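Local coordinates for protein glucose-6-phosphate isomerase (Plasmodium falciparum, PDB 3QKI) that probably catalyses the reversible interconversion of alpha-D-glucose 6-phosphate and beta-D-fructose 6-phosphate, a step of glycolysis and gluconeogenesis, at residues A[23-29]-A[83-88]; A[149-154]-A[325-330]; A[138-142]-A[304-308]. All coordinates share one frame; numbering follows the deposited sequence.

Contact 1 of 3, residues A[23-29]-A[83-88]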
ATOM      1  N   ILE A  23      -3.944  -1.249 -32.579  1.00 22.49           N
ATOM      2  CA  ILE A  23      -3.555  -2.639 -32.284  1.00 20.94           C
ATOM      3  C   ILE A  23      -4.748  -3.627 -32.403  1.00 23.18           C
ATOM      4  O   ILE A  23      -4.579  -4.794 -32.780  1.00 21.31           O
ATOM      5  CB  ILE A  23      -2.839  -2.754 -30.909  1.00 22.96           C
ATOM      6  CG1 ILE A  23      -3.719  -2.258 -29.729  1.00 21.28           C
ATOM      7  CG2 ILE A  23      -1.474  -2.087 -30.961  1.00 25.14           C
ATOM      8  CD1 ILE A  23      -3.285  -2.711 -28.313  1.00 20.71           C
ATOM      9  N   THR A  24      -5.938  -3.142 -32.072  1.00 21.21           N
ATOM     10  CA  THR A  24      -7.184  -3.913 -32.083  1.00 21.88           C
ATOM     11  C   THR A  24      -7.555  -4.417 -33.482  1.00 26.24           C
ATOM     12  O   THR A  24      -8.352  -5.336 -33.584  1.00 24.59           O
ATOM     13  CB  THR A  24      -8.304  -3.136 -31.391  1.00 28.19           C
ATOM     14  OG1 THR A  24      -8.422  -1.863 -32.017  1.00 33.93           O
ATOM     15  CG2 THR A  24      -8.049  -2.952 -29.902  1.00 20.72           C
ATOM     16  N   ASN A  25      -6.955  -3.824 -34.546  1.00 23.73           N
ATOM     17  CA  ASN A  25      -7.157  -4.191 -35.950  1.00 22.82           C
ATOM     18  C   ASN A  25      -6.169  -5.244 -36.440  1.00 26.54           C
ATOM     19  O   ASN A  25      -6.403  -5.817 -37.501  1.00 27.54           O
ATOM     20  CB  ASN A  25      -7.159  -2.955 -36.853  1.00 26.23           C
ATOM     21  CG  ASN A  25      -8.364  -2.081 -36.614  1.00 74.14           C
ATOM     22  OD1 ASN A  25      -9.518  -2.493 -36.830  1.00 74.01           O
ATOM     23  ND2 ASN A  25      -8.127  -0.866 -36.120  1.00 70.56           N
ATOM     24  N   LEU A  26      -5.103  -5.540 -35.664  1.00 21.68           N
ATOM     25  CA  LEU A  26      -4.111  -6.556 -36.035  1.00 21.58           C
ATOM     26  C   LEU A  26      -4.738  -7.949 -36.099  1.00 25.42           C
ATOM     27  O   LEU A  26      -5.647  -8.274 -35.312  1.00 22.42           O
ATOM     28  CB  LEU A  26      -2.894  -6.545 -35.098  1.00 21.67           C
ATOM     29  CG  LEU A  26      -2.045  -5.262 -35.093  1.00 28.03           C
ATOM     30  CD1 LEU A  26      -1.145  -5.223 -33.898  1.00 28.91           C
ATOM     31  CD2 LEU A  26      -1.187  -5.163 -36.327  1.00 31.62           C
ATOM     32  N   LYS A  27      -4.285  -8.744 -37.087  1.00 23.30           N
ATOM     33  CA  LYS A  27      -4.781 -10.100 -37.345  1.00 21.84           C
ATOM     34  C   LYS A  27      -4.698 -10.962 -36.099  1.00 23.79           C
ATOM     35  O   LYS A  27      -5.704 -11.566 -35.724  1.00 22.40           O
ATOM     36  CB  LYS A  27      -4.039 -10.754 -38.529  1.00 22.73           C
ATOM     37  CG  LYS A  27      -4.561 -12.141 -38.892  1.00 38.82           C
ATOM     38  CD  LYS A  27      -3.563 -12.942 -39.707  1.00 46.10           C
ATOM     39  CE  LYS A  27      -4.187 -14.170 -40.314  1.00 55.71           C
ATOM     40  NZ  LYS A  27      -3.596 -15.417 -39.756  1.00 67.88           N
ATOM     41  N   SER A  28      -3.510 -11.008 -35.457  1.00 20.22           N
ATOM     42  CA  SER A  28      -3.266 -11.781 -34.239  1.00 19.55           C
ATOM     43  C   SER A  28      -4.095 -11.306 -33.033  1.00 23.26           C
ATOM     44  O   SER A  28      -4.435 -12.143 -32.196  1.00 21.40           O
ATOM     45  CB  SER A  28      -1.780 -11.830 -33.914  1.00 23.55           C
ATOM     46  OG  SER A  28      -1.303 -10.504 -33.797  1.00 33.93           O
ATOM     47  N   TYR A  29      -4.471  -9.995 -32.962  1.00 18.11           N
ATOM     48  CA  TYR A  29      -5.319  -9.487 -31.887  1.00 17.62           C
ATOM     49  C   TYR A  29      -6.756 -10.024 -32.084  1.00 21.79           C
ATOM     50  O   TYR A  29      -7.404 -10.484 -31.130  1.00 19.72           O
ATOM     51  CB  TYR A  29      -5.321  -7.936 -31.866  1.00 17.46           C
ATOM     52  CG  TYR A  29      -6.042  -7.331 -30.675  1.00 16.54           C
ATOM     53  CD1 TYR A  29      -7.431  -7.212 -30.659  1.00 16.11           C
ATOM     54  CD2 TYR A  29      -5.331  -6.811 -29.592  1.00 17.44           C
ATOM     55  CE1 TYR A  29      -8.098  -6.649 -29.576  1.00 13.78           C
ATOM     56  CE2 TYR A  29      -5.992  -6.272 -28.486  1.00 18.35           C
ATOM     57  CZ  TYR A  29      -7.381  -6.201 -28.480  1.00 20.61           C
ATOM     58  OH  TYR A  29      -8.082  -5.639 -27.436  1.00 18.85           O
ATOM     59  N   GLU A  83       2.897 -14.470 -31.456  1.00 18.17           N
ATOM     60  CA  GLU A  83       2.660 -13.972 -32.812  1.00 17.92           C
ATOM     61  C   GLU A  83       2.222 -12.512 -32.753  1.00 19.10           C
ATOM     62  O   GLU A  83       2.602 -11.744 -33.629  1.00 16.83           O
ATOM     63  CB  GLU A  83       1.622 -14.805 -33.557  1.00 19.10           C
ATOM     64  CG  GLU A  83       2.175 -16.138 -34.032  1.00 29.37           C
ATOM     65  CD  GLU A  83       1.139 -17.001 -34.721  1.00 50.10           C
ATOM     66  OE1 GLU A  83       0.244 -16.433 -35.389  1.00 35.98           O
ATOM     67  OE2 GLU A  83       1.219 -18.242 -34.592  1.00 56.81           O
ATOM     68  N   TYR A  84       1.444 -12.133 -31.719  1.00 15.50           N
ATOM     69  CA  TYR A  84       1.055 -10.737 -31.503  1.00 15.04           C
ATOM     70  C   TYR A  84       2.304  -9.860 -31.209  1.00 17.43           C
ATOM     71  O   TYR A  84       2.442  -8.801 -31.806  1.00 16.76           O
ATOM     72  CB  TYR A  84      -0.010 -10.611 -30.398  1.00 15.32           C
ATOM     73  CG  TYR A  84      -0.339  -9.165 -30.121  1.00 16.08           C
ATOM     74  CD1 TYR A  84       0.300  -8.468 -29.097  1.00 18.48           C
ATOM     75  CD2 TYR A  84      -1.225  -8.463 -30.934  1.00 15.80           C
ATOM     76  CE1 TYR A  84       0.037  -7.122 -28.867  1.00 20.95           C
ATOM     77  CE2 TYR A  84      -1.474  -7.109 -30.729  1.00 15.96           C
ATOM     78  CZ  TYR A  84      -0.848  -6.445 -29.689  1.00 19.15           C
ATOM     79  OH  TYR A  84      -1.128  -5.135 -29.436  1.00 16.50           O
ATOM     80  N   ALA A  85       3.216 -10.311 -30.326  1.00 14.16           N
ATOM     81  CA  ALA A  85       4.471  -9.598 -30.029  1.00 13.47           C
ATOM     82  C   ALA A  85       5.286  -9.388 -31.328  1.00 19.16           C
ATOM     83  O   ALA A  85       5.819  -8.293 -31.550  1.00 19.52           O
ATOM     84  CB  ALA A  85       5.296 -10.379 -29.025  1.00 14.02           C
ATOM     85  N   GLU A  86       5.321 -10.398 -32.206  1.00 17.84           N
ATOM     86  CA  GLU A  86       6.009 -10.312 -33.520  1.00 19.08           C
ATOM     87  C   GLU A  86       5.304  -9.288 -34.447  1.00 24.58           C
ATOM     88  O   GLU A  86       5.962  -8.457 -35.069  1.00 24.10           O
ATOM     89  CB  GLU A  86       6.024 -11.693 -34.195  1.00 20.05           C
ATOM     90  CG  GLU A  86       7.044 -12.629 -33.587  1.00 28.55           C
ATOM     91  CD  GLU A  86       6.923 -14.105 -33.919  1.00 49.44           C
ATOM     92  OE1 GLU A  86       5.962 -14.499 -34.621  1.00 42.50           O
ATOM     93  OE2 GLU A  86       7.787 -14.877 -33.446  1.00 48.48           O
ATOM     94  N   GLU A  87       3.965  -9.329 -34.496  1.00 21.71           N
ATOM     95  CA  GLU A  87       3.172  -8.415 -35.308  1.00 21.92           C
ATOM     96  C   GLU A  87       3.317  -6.930 -34.903  1.00 26.28           C
ATOM     97  O   GLU A  87       3.279  -6.063 -35.776  1.00 27.17           O
ATOM     98  CB  GLU A  87       1.717  -8.859 -35.357  1.00 23.27           C
ATOM     99  CG  GLU A  87       1.038  -8.407 -36.635  1.00 36.53           C
ATOM    100  CD  GLU A  87      -0.395  -8.835 -36.864  1.00 56.13           C
ATOM    101  OE1 GLU A  87      -0.821  -9.876 -36.317  1.00 38.24           O
ATOM    102  OE2 GLU A  87      -1.078  -8.154 -37.661  1.00 54.89           O
ATOM    103  N   VAL A  88       3.500  -6.637 -33.604  1.00 20.35           N
ATOM    104  CA  VAL A  88       3.737  -5.253 -33.145  1.00 19.17           C
ATOM    105  C   VAL A  88       5.232  -4.881 -33.197  1.00 22.16           C
ATOM    106  O   VAL A  88       5.599  -3.765 -32.811  1.00 21.78           O
ATOM    107  CB  VAL A  88       3.140  -4.908 -31.754  1.00 22.71           C
ATOM    108  CG1 VAL A  88       1.638  -4.971 -31.763  1.00 22.90           C
ATOM    109  CG2 VAL A  88       3.726  -5.776 -30.647  1.00 22.30           C
TER
HETATM  110  O   HOH W   1      -2.730  -7.397 -39.375  1.00 44.09           O
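Glu87, near the C-terminal end of helix 75-87, turns its carboxylate to Ser28 N and OG, and weakly to Lys27 N, at the first turn of helix 27-39, in a helix-helix contact of the phosphoglucose isomerase fold. Leu26 holds the N-cap position, and its hydrocarbon side chain cannot accept a hydrogen bond; the carboxylate of Glu87 does this work instead. Glu87 CG lies anti to the backbone N (chi1 -152°), and the extended chain carries the carboxylate to Ser28. Glu87 OE1 accepts from Ser28 N at 3.0 Å, nearly straight at 161°, on the syn side of the carboxylate. The same oxygen takes the hydroxyl of Ser28, Ser28 OG to Glu87 OE1 2.6 Å, but from well above the carboxylate plane. Glu87 OE2 receives a weak bond from Lys27 N at 3.3 Å, backed by a water that joins the two. The partial positive charge of the helix start would probably favour the ionised carboxylate.

Tyr84 gives up the most surface. Its ring lies alongside Tyr29, pointing the same way, with Ser28 OG near the ring plane at one edge. Leu26 CD1 comes to Tyr84 CE2 at 3.7 Å, the two side chains crossing at about a right angle. A long, flat side chain suits this place, for its hydroxyl reaches past the apolar groups to Leu543 O, and Phe365 of helix 356-371 stacks on the ring. At the far end of the ring, Tyr84 OH touches Ile23 CB at 3.3 Å.

Contact 2 of 3, residues A[149-154]-A[325-330]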
ATOM      1  N   TYR A 149      33.414   7.946  -2.737  1.00 14.57           N
ATOM      2  CA  TYR A 149      32.700   8.679  -1.702  1.00 13.59           C
ATOM      3  C   TYR A 149      32.099   7.749  -0.632  1.00 17.54           C
ATOM      4  O   TYR A 149      32.261   8.015   0.555  1.00 16.87           O
ATOM      5  CB  TYR A 149      31.629   9.615  -2.307  1.00 14.29           C
ATOM      6  CG  TYR A 149      30.929  10.467  -1.272  1.00 15.23           C
ATOM      7  CD1 TYR A 149      31.499  11.651  -0.816  1.00 18.20           C
ATOM      8  CD2 TYR A 149      29.711  10.073  -0.723  1.00 16.08           C
ATOM      9  CE1 TYR A 149      30.869  12.432   0.153  1.00 19.49           C
ATOM     10  CE2 TYR A 149      29.078  10.835   0.258  1.00 16.40           C
ATOM     11  CZ  TYR A 149      29.658  12.018   0.691  1.00 25.71           C
ATOM     12  OH  TYR A 149      29.041  12.769   1.665  1.00 23.75           O
ATOM     13  N   SER A 150      31.419   6.676  -1.054  1.00 15.35           N
ATOM     14  CA  SER A 150      30.781   5.723  -0.137  1.00 15.15           C
ATOM     15  C   SER A 150      31.835   4.946   0.648  1.00 19.33           C
ATOM     16  O   SER A 150      31.659   4.772   1.841  1.00 18.77           O
ATOM     17  CB  SER A 150      29.828   4.785  -0.876  1.00 13.92           C
ATOM     18  OG  SER A 150      30.490   3.952  -1.816  1.00 19.36           O
ATOM     19  N   ASP A 151      32.955   4.560   0.009  1.00 14.22           N
ATOM     20  CA  ASP A 151      34.058   3.878   0.701  1.00 13.40           C
ATOM     21  C   ASP A 151      34.599   4.809   1.785  1.00 20.02           C
ATOM     22  O   ASP A 151      34.752   4.375   2.919  1.00 20.09           O
ATOM     23  CB  ASP A 151      35.201   3.505  -0.266  1.00 14.86           C
ATOM     24  CG  ASP A 151      34.996   2.217  -1.054  1.00 32.12           C
ATOM     25  OD1 ASP A 151      34.129   1.397  -0.653  1.00 31.60           O
ATOM     26  OD2 ASP A 151      35.740   1.998  -2.036  1.00 39.82           O
ATOM     27  N   ASP A 152      34.786   6.101   1.453  1.00 15.94           N
ATOM     28  CA  ASP A 152      35.301   7.123   2.362  1.00 15.13           C
ATOM     29  C   ASP A 152      34.385   7.406   3.537  1.00 19.47           C
ATOM     30  O   ASP A 152      34.872   7.608   4.647  1.00 19.81           O
ATOM     31  CB  ASP A 152      35.672   8.401   1.612  1.00 16.00           C
ATOM     32  CG  ASP A 152      36.949   8.350   0.757  1.00 27.60           C
ATOM     33  OD1 ASP A 152      37.619   7.290   0.736  1.00 27.69           O
ATOM     34  OD2 ASP A 152      37.265   9.362   0.109  1.00 31.12           O
ATOM     35  N   ILE A 153      33.061   7.411   3.310  1.00 16.51           N
ATOM     36  CA  ILE A 153      32.077   7.604   4.389  1.00 16.18           C
ATOM     37  C   ILE A 153      32.126   6.396   5.323  1.00 18.87           C
ATOM     38  O   ILE A 153      32.195   6.573   6.539  1.00 19.56           O
ATOM     39  CB  ILE A 153      30.641   7.823   3.823  1.00 19.15           C
ATOM     40  CG1 ILE A 153      30.517   9.200   3.131  1.00 19.96           C
ATOM     41  CG2 ILE A 153      29.538   7.597   4.868  1.00 21.10           C
ATOM     42  CD1 ILE A 153      30.327  10.443   4.010  1.00 20.31           C
ATOM     43  N   ARG A 154      32.128   5.187   4.744  1.00 15.08           N
ATOM     44  CA  ARG A 154      32.092   3.926   5.481  1.00 16.38           C
ATOM     45  C   ARG A 154      33.371   3.587   6.219  1.00 23.43           C
ATOM     46  O   ARG A 154      33.302   2.879   7.230  1.00 23.12           O
ATOM     47  CB  ARG A 154      31.653   2.760   4.573  1.00 16.06           C
ATOM     48  CG  ARG A 154      30.237   2.933   4.029  1.00 21.51           C
ATOM     49  CD  ARG A 154      29.926   1.913   2.946  1.00 14.22           C
ATOM     50  NE  ARG A 154      30.100   0.533   3.421  1.00 20.71           N
ATOM     51  CZ  ARG A 154      29.229  -0.114   4.189  1.00 21.18           C
ATOM     52  NH1 ARG A 154      28.100   0.474   4.568  1.00 16.45           N
ATOM     53  NH2 ARG A 154      29.475  -1.355   4.578  1.00 12.62           N
ATOM     54  N   SER A 325      24.961   2.523  -1.739  1.00 12.15           N
ATOM     55  CA  SER A 325      26.379   2.203  -1.568  1.00 12.90           C
ATOM     56  C   SER A 325      26.856   2.758  -0.210  1.00 14.88           C
ATOM     57  O   SER A 325      27.701   2.152   0.405  1.00 16.41           O
ATOM     58  CB  SER A 325      27.219   2.812  -2.688  1.00 15.05           C
ATOM     59  OG  SER A 325      26.936   2.195  -3.930  1.00 18.33           O
ATOM     60  N   ILE A 326      26.290   3.859   0.277  1.00 12.50           N
ATOM     61  CA  ILE A 326      26.635   4.365   1.622  1.00 11.64           C
ATOM     62  C   ILE A 326      26.126   3.338   2.660  1.00 17.06           C
ATOM     63  O   ILE A 326      26.883   2.897   3.524  1.00 17.59           O
ATOM     64  CB  ILE A 326      26.094   5.791   1.893  1.00 14.09           C
ATOM     65  CG1 ILE A 326      26.870   6.846   1.055  1.00 14.19           C
ATOM     66  CG2 ILE A 326      26.141   6.133   3.421  1.00 15.57           C
ATOM     67  CD1 ILE A 326      26.173   8.194   0.907  1.00 13.15           C
ATOM     68  N   ALA A 327      24.860   2.921   2.527  1.00 14.13           N
ATOM     69  CA  ALA A 327      24.239   1.975   3.460  1.00 13.30           C
ATOM     70  C   ALA A 327      24.873   0.596   3.446  1.00 17.56           C
ATOM     71  O   ALA A 327      25.050  -0.010   4.512  1.00 17.49           O
ATOM     72  CB  ALA A 327      22.743   1.864   3.163  1.00 13.94           C
ATOM     73  N   PHE A 328      25.205   0.073   2.241  1.00 13.29           N
ATOM     74  CA  PHE A 328      25.639  -1.310   2.115  1.00 11.32           C
ATOM     75  C   PHE A 328      27.045  -1.569   1.573  1.00 17.65           C
ATOM     76  O   PHE A 328      27.490  -2.717   1.608  1.00 18.43           O
ATOM     77  CB  PHE A 328      24.635  -2.082   1.254  1.00 11.83           C
ATOM     78  CG  PHE A 328      23.189  -1.943   1.670  1.00 13.10           C
ATOM     79  CD1 PHE A 328      22.816  -2.072   3.008  1.00 12.94           C
ATOM     80  CD2 PHE A 328      22.196  -1.725   0.724  1.00 13.84           C
ATOM     81  CE1 PHE A 328      21.482  -1.962   3.386  1.00 14.76           C
ATOM     82  CE2 PHE A 328      20.852  -1.653   1.101  1.00 15.10           C
ATOM     83  CZ  PHE A 328      20.502  -1.780   2.425  1.00 12.94           C
ATOM     84  N   GLY A 329      27.686  -0.536   1.043  1.00 15.15           N
ATOM     85  CA  GLY A 329      29.001  -0.656   0.410  1.00 15.22           C
ATOM     86  C   GLY A 329      28.838  -0.820  -1.092  1.00 19.53           C
ATOM     87  O   GLY A 329      27.901  -1.483  -1.554  1.00 19.67           O
ATOM     88  N   TYR A 330      29.721  -0.188  -1.873  1.00 17.71           N
ATOM     89  CA  TYR A 330      29.699  -0.251  -3.330  1.00 17.33           C
ATOM     90  C   TYR A 330      29.759  -1.672  -3.898  1.00 21.11           C
ATOM     91  O   TYR A 330      29.080  -1.942  -4.900  1.00 18.99           O
ATOM     92  CB  TYR A 330      30.809   0.616  -3.945  1.00 18.54           C
ATOM     93  CG  TYR A 330      30.699   0.691  -5.449  1.00 22.32           C
ATOM     94  CD1 TYR A 330      29.721   1.475  -6.058  1.00 24.97           C
ATOM     95  CD2 TYR A 330      31.501  -0.101  -6.265  1.00 23.27           C
ATOM     96  CE1 TYR A 330      29.573   1.495  -7.445  1.00 24.75           C
ATOM     97  CE2 TYR A 330      31.376  -0.069  -7.651  1.00 24.03           C
ATOM     98  CZ  TYR A 330      30.411   0.729  -8.235  1.00 28.96           C
ATOM     99  OH  TYR A 330      30.260   0.737  -9.600  1.00 30.24           O
TER
HETATM  100  O   HOH W   2      31.472   1.567  -0.379  1.00 18.40           O
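Arg154 sends CG out beside its own backbone N (chi1 -63°), extends, then bends at chi3 (57°), which lays the guanidinium against the C-terminal end of helix 318-328. Arg154 NH1 donates to Ile326 O at 2.9 Å, an N-H...O angle of 158°; the oxygen lies in the guanidinium plane at its edge, while NH1 is tilted from the carbonyl plane of Ile326. The last carbonyls of a helix lack onward partners in the helix and carry partial negative charge, so a cation that can reach them suits the place. One face of the guanidinium lies over the peptide joining Phe328 and Gly329, and NH2 is held by Tyr192 OH. Gly329 leaves the helix with positive phi, where a CB would press on the carbonyl O of Phe328, and having no side chain it lets Arg154 NE come to Gly329 CA at 3.4 Å. It is also the N-cap of helix 330-349.

Ser150 is small, so the two backbones close in to 4.7 Å between Ser150 CA and Ile326 CA. Its OG bonds back to Ile146 O and also takes a bond from a water, which donates to Asp151 OD1 as well and accepts from Tyr330 N. Deeper in, Ile153 CG2 meets Ile326 CG2 at 4.0 Å, and Ile326 CD1 approaches the edge of the Tyr149 ring in its plane. Ile326 rests in turn on Leu244 and Ile246 of strand 243-248. Helix 135-154 and helix 318-328 thus pack side by side against the five-stranded parallel sheet, with helix 330-349 beginning beside their junction.

Contact 3 of 3, residues A[138-142]-A[304-308]; sequences DVHGV and EFWDW
Trp306 NE1, in an indole that packs on Asp138, donates to Glu304 OE1 at 3.0 Å, a bent bond of 141° on the anti side of the carboxylate, well out of the carboxylate plane and tilted from that of the indole. This bond, made within the loop, steadies the indole as it lies against helix 135-154. The six-membered part of Trp306 does most of the touching. Trp306 CZ2 comes to Asp138 O at 3.5 Å. Trp306 CH2 lies 3.7 Å from Val139 CA, also obliquely, so the broad ring packs on the helix backbone as well as on side chains.

Val142, short and branched, fits the angle between Glu304 and Trp306. With CG2 beside the backbone N and CG1 anti to it (chi1 175°), the two methyls are shared out: Val142 CG1 faces Glu304 O, while Val142 CG2 touches both Glu304 CG and, at 3.7 Å, Trp306 CZ2. Val139 works one turn earlier. Val139 CG2 meets Trp306 CZ3 and also comes to the edge of the Trp308 ring, in plane, 3.9 Å from Trp308 CH2. Trp306 CB sits over one face of Trp308, toward its rim. The carboxylates approach with like charge, Asp138 OD1 to Glu304 OE1 4.6 Å; the indole N-H probably eases this crowding.

The side chain of Trp306 lies about 5 Å from that of Lys250, a residue that binds beta-D-fructose 6-phosphate, which is absent from this chain. The loop follows strand 302-303, an outer strand of a parallel sheet flanked by helices, the arrangement of a sugar isomerase (SIS) domain.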
ATOM      1  N   ASP A 138      30.414   8.480 -18.964  1.00 15.84           N
ATOM      2  CA  ASP A 138      29.730   9.323 -17.985  1.00 15.41           C
ATOM      3  C   ASP A 138      29.181   8.433 -16.863  1.00 21.03           C
ATOM      4  O   ASP A 138      29.314   8.796 -15.695  1.00 22.58           O
ATOM      5  CB  ASP A 138      28.572  10.082 -18.645  1.00 17.80           C
ATOM      6  CG  ASP A 138      28.987  11.175 -19.607  1.00 29.32           C
ATOM      7  OD1 ASP A 138      29.823  12.011 -19.223  1.00 26.40           O
ATOM      8  OD2 ASP A 138      28.432  11.220 -20.727  1.00 41.10           O
ATOM      9  N   VAL A 139      28.584   7.274 -17.227  1.00 17.37           N
ATOM     10  CA  VAL A 139      27.996   6.294 -16.299  1.00 16.21           C
ATOM     11  C   VAL A 139      29.085   5.845 -15.321  1.00 19.53           C
ATOM     12  O   VAL A 139      28.909   5.946 -14.098  1.00 17.82           O
ATOM     13  CB  VAL A 139      27.344   5.095 -17.047  1.00 19.15           C
ATOM     14  CG1 VAL A 139      27.029   3.933 -16.095  1.00 18.30           C
ATOM     15  CG2 VAL A 139      26.090   5.525 -17.809  1.00 18.92           C
ATOM     16  N   HIS A 140      30.216   5.367 -15.867  1.00 15.57           N
ATOM     17  CA  HIS A 140      31.325   4.929 -15.033  1.00 16.15           C
ATOM     18  C   HIS A 140      32.089   6.004 -14.271  1.00 20.20           C
ATOM     19  O   HIS A 140      32.621   5.707 -13.208  1.00 19.80           O
ATOM     20  CB  HIS A 140      32.205   3.909 -15.739  1.00 16.79           C
ATOM     21  CG  HIS A 140      31.494   2.616 -15.885  1.00 19.36           C
ATOM     22  ND1 HIS A 140      31.396   1.728 -14.831  1.00 21.35           N
ATOM     23  CD2 HIS A 140      30.811   2.123 -16.938  1.00 20.82           C
ATOM     24  CE1 HIS A 140      30.692   0.706 -15.286  1.00 20.18           C
ATOM     25  NE2 HIS A 140      30.313   0.902 -16.550  1.00 20.41           N
ATOM     26  N   GLY A 141      32.114   7.230 -14.794  1.00 17.68           N
ATOM     27  CA  GLY A 141      32.728   8.368 -14.114  1.00 16.98           C
ATOM     28  C   GLY A 141      31.977   8.620 -12.817  1.00 21.60           C
ATOM     29  O   GLY A 141      32.587   8.779 -11.757  1.00 21.11           O
ATOM     30  N   VAL A 142      30.634   8.582 -12.882  1.00 18.56           N
ATOM     31  CA  VAL A 142      29.772   8.758 -11.702  1.00 16.91           C
ATOM     32  C   VAL A 142      29.905   7.574 -10.742  1.00 20.32           C
ATOM     33  O   VAL A 142      30.084   7.796  -9.550  1.00 21.48           O
ATOM     34  CB  VAL A 142      28.299   9.062 -12.076  1.00 20.75           C
ATOM     35  CG1 VAL A 142      27.410   9.119 -10.837  1.00 20.65           C
ATOM     36  CG2 VAL A 142      28.205  10.356 -12.846  1.00 20.24           C
ATOM     37  N   GLU A 304      25.876  13.296 -10.671  1.00 18.20           N
ATOM     38  CA  GLU A 304      25.051  13.493 -11.842  1.00 18.74           C
ATOM     39  C   GLU A 304      24.307  12.252 -12.345  1.00 19.30           C
ATOM     40  O   GLU A 304      24.658  11.110 -12.051  1.00 17.26           O
ATOM     41  CB  GLU A 304      25.866  14.219 -12.956  1.00 21.37           C
ATOM     42  CG  GLU A 304      26.468  13.338 -14.032  1.00 35.38           C
ATOM     43  CD  GLU A 304      27.537  13.950 -14.921  1.00 62.73           C
ATOM     44  OE1 GLU A 304      27.264  14.163 -16.125  1.00 45.05           O
ATOM     45  OE2 GLU A 304      28.681  14.121 -14.436  1.00 61.89           O
ATOM     46  N   PHE A 305      23.236  12.524 -13.073  1.00 17.92           N
ATOM     47  CA  PHE A 305      22.427  11.579 -13.826  1.00 17.32           C
ATOM     48  C   PHE A 305      21.948  12.286 -15.095  1.00 21.08           C
ATOM     49  O   PHE A 305      22.251  13.464 -15.265  1.00 16.65           O
ATOM     50  CB  PHE A 305      21.381  10.830 -12.990  1.00 17.87           C
ATOM     51  CG  PHE A 305      20.172  11.578 -12.494  1.00 18.01           C
ATOM     52  CD1 PHE A 305      20.292  12.539 -11.496  1.00 19.63           C
ATOM     53  CD2 PHE A 305      18.898  11.206 -12.896  1.00 18.91           C
ATOM     54  CE1 PHE A 305      19.167  13.170 -10.977  1.00 20.34           C
ATOM     55  CE2 PHE A 305      17.771  11.834 -12.373  1.00 21.26           C
ATOM     56  CZ  PHE A 305      17.911  12.815 -11.416  1.00 19.70           C
ATOM     57  N   TRP A 306      21.357  11.563 -16.037  1.00 21.54           N
ATOM     58  CA  TRP A 306      21.065  12.122 -17.357  1.00 21.84           C
ATOM     59  C   TRP A 306      19.600  12.138 -17.740  1.00 25.31           C
ATOM     60  O   TRP A 306      18.807  11.383 -17.166  1.00 22.83           O
ATOM     61  CB  TRP A 306      21.953  11.408 -18.396  1.00 20.38           C
ATOM     62  CG  TRP A 306      23.392  11.438 -17.975  1.00 21.05           C
ATOM     63  CD1 TRP A 306      24.268  12.479 -18.141  1.00 23.42           C
ATOM     64  CD2 TRP A 306      24.035  10.513 -17.080  1.00 20.60           C
ATOM     65  NE1 TRP A 306      25.425  12.240 -17.439  1.00 22.42           N
ATOM     66  CE2 TRP A 306      25.312  11.040 -16.778  1.00 24.00           C
ATOM     67  CE3 TRP A 306      23.647   9.292 -16.489  1.00 21.30           C
ATOM     68  CZ2 TRP A 306      26.225  10.368 -15.948  1.00 23.54           C
ATOM     69  CZ3 TRP A 306      24.556   8.625 -15.681  1.00 22.87           C
ATOM     70  CH2 TRP A 306      25.830   9.160 -15.420  1.00 23.36           C
ATOM     71  N   ASP A 307      19.232  12.994 -18.712  1.00 23.36           N
ATOM     72  CA  ASP A 307      17.835  13.112 -19.140  1.00 24.23           C
ATOM     73  C   ASP A 307      17.233  11.825 -19.726  1.00 23.17           C
ATOM     74  O   ASP A 307      16.016  11.684 -19.711  1.00 21.76           O
ATOM     75  CB  ASP A 307      17.576  14.362 -20.020  1.00 28.10           C
ATOM     76  CG  ASP A 307      18.133  14.328 -21.430  1.00 55.20           C
ATOM     77  OD1 ASP A 307      17.913  15.317 -22.177  1.00 61.30           O
ATOM     78  OD2 ASP A 307      18.807  13.323 -21.791  1.00 60.39           O
ATOM     79  N   TRP A 308      18.086  10.886 -20.201  1.00 17.29           N
ATOM     80  CA  TRP A 308      17.663   9.587 -20.726  1.00 17.24           C
ATOM     81  C   TRP A 308      17.387   8.551 -19.606  1.00 19.97           C
ATOM     82  O   TRP A 308      17.074   7.390 -19.884  1.00 20.60           O
ATOM     83  CB  TRP A 308      18.599   9.056 -21.828  1.00 16.35           C
ATOM     84  CG  TRP A 308      20.067   9.258 -21.580  1.00 17.66           C
ATOM     85  CD1 TRP A 308      20.880  10.162 -22.199  1.00 20.29           C
ATOM     86  CD2 TRP A 308      20.914   8.481 -20.721  1.00 17.33           C
ATOM     87  NE1 TRP A 308      22.167  10.027 -21.752  1.00 19.42           N
ATOM     88  CE2 TRP A 308      22.226   8.982 -20.864  1.00 20.84           C
ATOM     89  CE3 TRP A 308      20.693   7.407 -19.835  1.00 18.12           C
ATOM     90  CZ2 TRP A 308      23.306   8.465 -20.140  1.00 19.37           C
ATOM     91  CZ3 TRP A 308      21.768   6.880 -19.140  1.00 19.61           C
ATOM     92  CH2 TRP A 308      23.055   7.408 -19.294  1.00 20.25           C
TER

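In the fold
From the N terminus, contact 1 comes first, closing a loop of 53 residues and pinning the start of helix 27-39 to the end of helix 75-87. It is finished before the others open. Contacts 3 and 2 then start on the same helix, 135-154, at residues 138-142 and 149-154, and return after the strands of the parallel sheet, at 304-308 and 325-330. Their segments alternate, so the two loops cross, tying one helix to both the loop after strand 302-303 and helix 318-328. Their centres lie about 19 Å apart, whereas those of contacts 1 and 2 lie about 48 Å apart, on opposite sides of the chain's centre.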